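Local atomic coordinates of thiol transferase (Phanerochaete chrysosporium, PDB entry 4F0B), a protein that is a dimeric Ure2p-type glutathione transferase that binds oxidised glutathione and probably uses glutathione in thiol-transfer chemistry. Residues L89-A92 with Q93-K97; E211-P214 with A215-A218; L158-V161 with L162-L166. All coordinates share one frame; numbering follows the deposited sequence.

Overall arrangement
All three contacts are local ones. Contact 1 is buried at the end of helix 84-95 in the thioredoxin-like N-terminal part, contact 3 is partly buried on helix 145-166 of the helical C-terminal part, and contact 2 lies on the surface where helix 201-211 hands over to helix 214-222. None touches another; the centres of contacts 1 and 2 are about 20 Å apart. Helix 20-33 packs on contacts 1 and 2, helix 109-139 on contacts 1 and 3, and helix 178-187 on contacts 2 and 3. Their chemistry differs: stacked rings in contact 1, an amide bracing a turn in contact 2, a water-bridged charge cluster in contact 3. Contacts 1 and 3 meet the second subunit.

Contact 1. Residues L89-A92 with Q93-K97; sequences LYLA and QHFDK
Tyr90 and His94 form an offset stack with ring centroids 3.8 Å apart and planes at 22°. His94 has two conformers; the stack belongs to one of them. The tyrosine CG is anti to its backbone N (chi1 -179°), while the histidine keeps CG beside its own N (chi1 -75°), turning the imidazole back over the tyrosine face. Its ND1 also donates to Tyr90 O at 2.9 Å, in the imidazole plane. The backbone His94 N reaches that oxygen from the opposite face of the carbonyl plane, at 3.0 Å; two bonds therefore grip one carbonyl, and in this conformer the side-chain bond helps to set the ring's rotation. The Tyr90 hydroxyl is bonded to Lys110 of the second subunit and to His76. A valine here would probably leave the imidazole without its stacking partner and Lys110 of the second subunit without its mate across the interface.

Leu91 CD2 meets Phe95 CE2 at 4.0 Å, an apolar pair shielding the buried leucine. Asp96 leaves the helix in an inverse gamma turn, its N still bonded to Ala92 O at 2.9 Å, and its carboxylate collects Tyr33 OH and backbone N-H groups of Ala100 and Phe101. Helix 84-95 of the thioredoxin-like domain packs through Leu91 on helix 20-33 and strand 73-76, through Leu89 on helix 109-139, and faces the second subunit, whose Pro105 O takes Gln93 NE2.

Contact 2. Residues E211-P214 with A215-A218; sequences EKRP and AVQA
Glu211 and Gln217 each bend at chi2, to 83° and -59°, and so bring carboxylate and amide together across the turn. Gln217 NE2 spends one N-H on Glu211 O at 2.8 Å, in the carbonyl plane and on a lone pair, and the other on Glu211 OE2 at 2.9 Å. That second oxygen is met from above the carboxylate plane, the carboxylate and amide planes standing 50° apart. A glutamine suits the place because a single nitrogen can hold both a carbonyl at the end of helix 201-211 and a carboxylate; OE2 also forms a salt bridge with Arg188.

Arg213 is the N-cap residue of the next helix, its O accepting Gln217 N at 3.1 Å, nearly along the C=O axis. Pro214 follows in the first turn, where a residue without an N-H costs no helical bond, and its O takes Ala218 N at 2.9 Å. The arginine crosses Val216 at about a right angle, with its CB 3.8 Å from Val216 CG2. Beyond this apolar stem the guanidinium makes a salt bridge with Glu28 and a cation-pi contact with Tyr176. Val216, branched and apolar, is buried against Ile24 of helix 20-33 and Phe184 of helix 178-187.

Contact 3. Residues L158-V161 with L162-L166; sequences LYRV and LDDRL
Arg160 and Asp163 run side by side and point the same way, yet their flat groups are turned 80° to each other. Asp163 OD2 lies at the edge of the guanidinium, near its plane, and the direct salt bridge is long, 3.8 Å from Arg160 NH1. A water fills in: it accepts from Arg160 NH1 at 2.9 Å and donates to Asp163 OD2 at 2.6 Å and to Asp164 OD1 at 2.7 Å. One water thereby ties a cation to two anions, and the nearby positive charge probably eases the repulsion between the neighbouring aspartates.

The chain of Arg160 leaves opposite the backbone nitrogen (chi1 179°) and then bends at chi2 and chi3, which folds it so that the guanidinium lies beside the aspartate of the next turn. Asp164 crosses this chain obliquely; its OD2 is 4.0 Å from Arg160 CG, so it meets the aliphatic stem rather than the charged end. The two acids differ in setting: Asp164 is exposed, whereas buried Asp163 has OD1 held by Val203 N and OD2 by Asn202 ND2. Arg160 NH2 is likewise taken up by Glu199 O.

On a different flank Tyr159 and Leu162 also lie side by side, pointing alike, with Leu162 CD2 4.1 Å from Tyr159 CD2. The leucine's branched end suits the apolar carbons of the ring, which it meets at a slant, while the tyrosine hydroxyl finds a polar partner in Gln130. Backbone bonds of the usual i to i+4 kind join the two segments, such as Asp163 N to Tyr159 O at 2.8 Å.

Helix 145-166 is thus wedged between its neighbours in the C-terminal helical domain: Tyr159 touches helices 109-139, 178-187 and 201-211, Leu162 reaches Ile183 of helix 178-187, and Val161 packs on Pro67 of the second subunit.

Contact 1. Residues L89-A92 with Q93-K97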
# COMPACT_ATOMS: atom_id res chain seq x y z
N LEU A 89 8.44 7.40 -3.81
CA LEU A 89 8.34 7.43 -5.28
C LEU A 89 8.44 8.86 -5.83
O LEU A 89 9.11 9.10 -6.82
CB LEU A 89 7.03 6.77 -5.73
CG LEU A 89 7.09 5.24 -5.56
CD1 LEU A 89 5.67 4.71 -5.54
CD2 LEU A 89 7.82 4.63 -6.72
N TYR A 90 7.75 9.81 -5.19
CA TYR A 90 7.81 11.20 -5.63
C TYR A 90 9.23 11.77 -5.56
O TYR A 90 9.71 12.41 -6.49
CB TYR A 90 6.92 12.06 -4.74
CG TYR A 90 6.92 13.52 -5.15
CD1 TYR A 90 6.02 13.98 -6.13
CD2 TYR A 90 7.82 14.44 -4.60
CE1 TYR A 90 6.04 15.32 -6.53
CE2 TYR A 90 7.84 15.77 -5.01
CZ TYR A 90 6.95 16.21 -5.98
OH TYR A 90 6.96 17.55 -6.37
N LEU A 91 9.88 11.55 -4.42
CA LEU A 91 11.22 12.10 -4.24
C LEU A 91 12.18 11.45 -5.21
O LEU A 91 13.06 12.14 -5.77
CB LEU A 91 11.69 11.90 -2.79
CG LEU A 91 10.98 12.76 -1.73
CD1 LEU A 91 11.41 12.32 -0.34
CD2 LEU A 91 11.31 14.24 -1.94
N ALA A 92 12.03 10.15 -5.43
CA ALA A 92 12.87 9.50 -6.43
C ALA A 92 12.65 10.10 -7.82
O ALA A 92 13.62 10.40 -8.52
CB ALA A 92 12.64 7.99 -6.44
N GLN A 93 11.40 10.29 -8.21
CA GLN A 93 11.13 10.78 -9.55
C GLN A 93 11.70 12.18 -9.77
O GLN A 93 12.20 12.50 -10.84
CB GLN A 93 9.61 10.76 -9.84
CG GLN A 93 9.24 11.43 -11.20
CD GLN A 93 7.73 11.35 -11.52
OE1 GLN A 93 6.92 11.08 -10.65
NE2 GLN A 93 7.37 11.57 -12.79
N HIS A 94 11.65 12.99 -8.72
CA HIS A 94 12.03 14.39 -8.79
C HIS A 94 13.51 14.67 -8.53
O HIS A 94 14.05 15.65 -9.04
CB HIS A 94 11.12 15.20 -7.88
CG HIS A 94 9.76 15.38 -8.45
ND1 HIS A 94 8.79 14.40 -8.42
CD2 HIS A 94 9.24 16.41 -9.16
CE1 HIS A 94 7.72 14.83 -9.07
NE2 HIS A 94 7.96 16.06 -9.51
N PHE A 95 14.18 13.79 -7.79
CA PHE A 95 15.56 14.03 -7.36
C PHE A 95 16.57 12.93 -7.65
O PHE A 95 17.77 13.17 -7.57
CB PHE A 95 15.60 14.38 -5.86
CG PHE A 95 14.84 15.63 -5.51
CD1 PHE A 95 15.39 16.89 -5.75
CD2 PHE A 95 13.56 15.55 -4.96
CE1 PHE A 95 14.68 18.03 -5.42
CE2 PHE A 95 12.86 16.70 -4.64
CZ PHE A 95 13.42 17.94 -4.88
N ASP A 96 16.13 11.73 -8.01
CA ASP A 96 17.07 10.64 -8.23
C ASP A 96 17.34 10.51 -9.73
O ASP A 96 17.00 9.51 -10.35
CB ASP A 96 16.52 9.34 -7.62
CG ASP A 96 17.51 8.18 -7.66
OD1 ASP A 96 18.72 8.44 -7.78
OD2 ASP A 96 17.07 7.03 -7.53
N LYS A 97 17.97 11.55 -10.28
CA LYS A 97 18.09 11.67 -11.73
C LYS A 97 18.94 10.60 -12.40
O LYS A 97 18.77 10.31 -13.59
CB LYS A 97 18.58 13.08 -12.11
CG LYS A 97 17.47 14.14 -11.95
CD LYS A 97 16.14 13.63 -12.53
CE LYS A 97 15.01 14.63 -12.30
NZ LYS A 97 13.70 14.15 -12.85

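Contact 2. Residues E211-P214 with A215-A218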
# COMPACT_ATOMS: atom_id res chain seq x y z
N GLU A 211 21.49 -0.62 8.24
CA GLU A 211 21.66 0.18 9.47
C GLU A 211 23.03 0.88 9.51
O GLU A 211 23.13 1.99 10.03
CB GLU A 211 21.43 -0.72 10.72
CG GLU A 211 21.43 -0.00 12.08
CD GLU A 211 20.11 0.65 12.47
OE1 GLU A 211 19.02 0.18 12.08
OE2 GLU A 211 20.16 1.63 13.26
N LYS A 212 24.06 0.23 8.96
CA LYS A 212 25.43 0.75 8.99
C LYS A 212 25.62 1.98 8.07
O LYS A 212 26.63 2.65 8.18
CB LYS A 212 26.43 -0.35 8.60
CG LYS A 212 26.63 -1.42 9.65
CD LYS A 212 27.59 -2.46 9.10
CE LYS A 212 27.66 -3.69 10.00
NZ LYS A 212 28.55 -4.71 9.38
N ARG A 213 24.68 2.25 7.17
CA ARG A 213 24.89 3.36 6.22
C ARG A 213 24.79 4.71 6.92
O ARG A 213 23.82 4.98 7.63
CB ARG A 213 23.85 3.30 5.10
CG ARG A 213 23.83 1.99 4.30
CD ARG A 213 22.66 1.99 3.29
NE ARG A 213 22.80 3.00 2.24
CZ ARG A 213 23.45 2.81 1.09
NH1 ARG A 213 24.07 1.65 0.85
NH2 ARG A 213 23.50 3.75 0.17
N PRO A 214 25.80 5.58 6.75
CA PRO A 214 25.71 6.91 7.37
C PRO A 214 24.44 7.68 6.99
O PRO A 214 23.89 8.37 7.85
CB PRO A 214 26.97 7.60 6.84
CG PRO A 214 27.97 6.47 6.72
CD PRO A 214 27.14 5.31 6.19
N ALA A 215 23.97 7.57 5.75
CA ALA A 215 22.76 8.32 5.39
C ALA A 215 21.54 7.80 6.14
O ALA A 215 20.64 8.59 6.47
CB ALA A 215 22.54 8.28 3.89
N VAL A 216 21.50 6.49 6.39
CA VAL A 216 20.42 5.91 7.17
C VAL A 216 20.42 6.48 8.59
O VAL A 216 19.37 6.93 9.09
CB VAL A 216 20.54 4.39 7.15
CG1 VAL A 216 19.59 3.76 8.17
CG2 VAL A 216 20.17 3.85 5.77
N GLN A 217 21.60 6.50 9.24
CA GLN A 217 21.68 7.06 10.59
C GLN A 217 21.28 8.54 10.57
O GLN A 217 20.54 8.99 11.46
CB GLN A 217 23.09 6.86 11.17
CG GLN A 217 23.38 5.36 11.37
CD GLN A 217 22.35 4.74 12.33
OE1 GLN A 217 22.06 5.30 13.40
NE2 GLN A 217 21.78 3.60 11.94
N ALA A 218 21.75 9.31 9.57
CA ALA A 218 21.38 10.73 9.50
C ALA A 218 19.87 10.90 9.33
O ALA A 218 19.28 11.77 9.97
CB ALA A 218 22.13 11.42 8.38

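Contact 3. Residues L158-V161 with L162-L166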
# COMPACT_ATOMS: atom_id res chain seq x y z
N LEU A 158 4.83 -12.83 6.75
CA LEU A 158 5.31 -11.79 5.84
C LEU A 158 6.84 -11.71 5.82
O LEU A 158 7.44 -11.55 4.74
CB LEU A 158 4.72 -10.46 6.24
CG LEU A 158 3.21 -10.33 5.96
CD1 LEU A 158 2.65 -9.18 6.80
CD2 LEU A 158 2.92 -10.12 4.46
N TYR A 159 7.47 -11.82 7.00
CA TYR A 159 8.93 -11.83 7.04
C TYR A 159 9.53 -13.08 6.41
O TYR A 159 10.65 -12.99 5.90
CB TYR A 159 9.47 -11.54 8.46
CG TYR A 159 9.48 -10.05 8.73
CD1 TYR A 159 8.42 -9.40 9.31
CD2 TYR A 159 10.57 -9.28 8.32
CE1 TYR A 159 8.45 -8.03 9.55
CE2 TYR A 159 10.58 -7.90 8.55
CZ TYR A 159 9.54 -7.31 9.19
OH TYR A 159 9.57 -5.92 9.41
N ARG A 160 8.80 -14.20 6.38
CA ARG A 160 9.31 -15.38 5.70
C ARG A 160 9.29 -15.12 4.19
O ARG A 160 10.24 -15.51 3.48
CB ARG A 160 8.43 -16.58 6.04
CG ARG A 160 8.90 -17.88 5.34
CD ARG A 160 10.31 -18.31 5.80
NE ARG A 160 10.36 -18.47 7.26
CZ ARG A 160 11.44 -18.26 8.01
NH1 ARG A 160 12.59 -17.90 7.45
NH2 ARG A 160 11.37 -18.43 9.33
N VAL A 161 8.24 -14.47 3.69
CA VAL A 161 8.22 -14.07 2.29
C VAL A 161 9.45 -13.18 1.98
O VAL A 161 10.17 -13.40 0.98
CB VAL A 161 6.93 -13.29 1.94
CG1 VAL A 161 7.00 -12.72 0.50
CG2 VAL A 161 5.69 -14.23 2.09
N LEU A 162 9.73 -12.20 2.83
CA LEU A 162 10.87 -11.30 2.59
C LEU A 162 12.19 -12.08 2.69
O LEU A 162 13.11 -11.87 1.85
CB LEU A 162 10.84 -10.15 3.59
CG LEU A 162 11.96 -9.14 3.45
CD1 LEU A 162 11.86 -8.42 2.11
CD2 LEU A 162 11.79 -8.13 4.59
N ASP A 163 12.32 -12.96 3.69
CA ASP A 163 13.54 -13.72 3.88
C ASP A 163 13.83 -14.59 2.64
O ASP A 163 14.98 -14.65 2.15
CB ASP A 163 13.47 -14.57 5.14
CG ASP A 163 14.83 -15.04 5.57
OD1 ASP A 163 15.54 -14.23 6.26
OD2 ASP A 163 15.19 -16.20 5.22
N ASP A 164 12.81 -15.27 2.13
CA ASP A 164 12.99 -16.11 0.95
C ASP A 164 13.36 -15.27 -0.29
O ASP A 164 14.22 -15.68 -1.09
CB ASP A 164 11.71 -16.92 0.67
CG ASP A 164 11.52 -18.06 1.64
OD1 ASP A 164 12.47 -18.49 2.30
OD2 ASP A 164 10.37 -18.59 1.67
N ARG A 165 12.77 -14.09 -0.41
CA ARG A 165 13.15 -13.17 -1.49
C ARG A 165 14.61 -12.78 -1.37
O ARG A 165 15.32 -12.68 -2.38
CB ARG A 165 12.28 -11.92 -1.47
CG ARG A 165 12.69 -10.83 -2.48
CD ARG A 165 12.60 -11.28 -3.92
NE ARG A 165 13.20 -10.28 -4.80
CZ ARG A 165 13.17 -10.36 -6.12
NH1 ARG A 165 12.49 -11.31 -6.72
NH2 ARG A 165 13.79 -9.42 -6.85
N LEU A 166 15.09 -12.55 -0.16
CA LEU A 166 16.46 -12.11 0.01
C LEU A 166 17.48 -13.25 -0.11
O LEU A 166 18.69 -12.97 -0.20
CB LEU A 166 16.61 -11.36 1.35
CG LEU A 166 15.98 -9.96 1.35
CD1 LEU A 166 15.91 -9.48 2.80
CD2 LEU A 166 16.84 -8.99 0.53
O HOH W 1 13.56 -18.13 4.76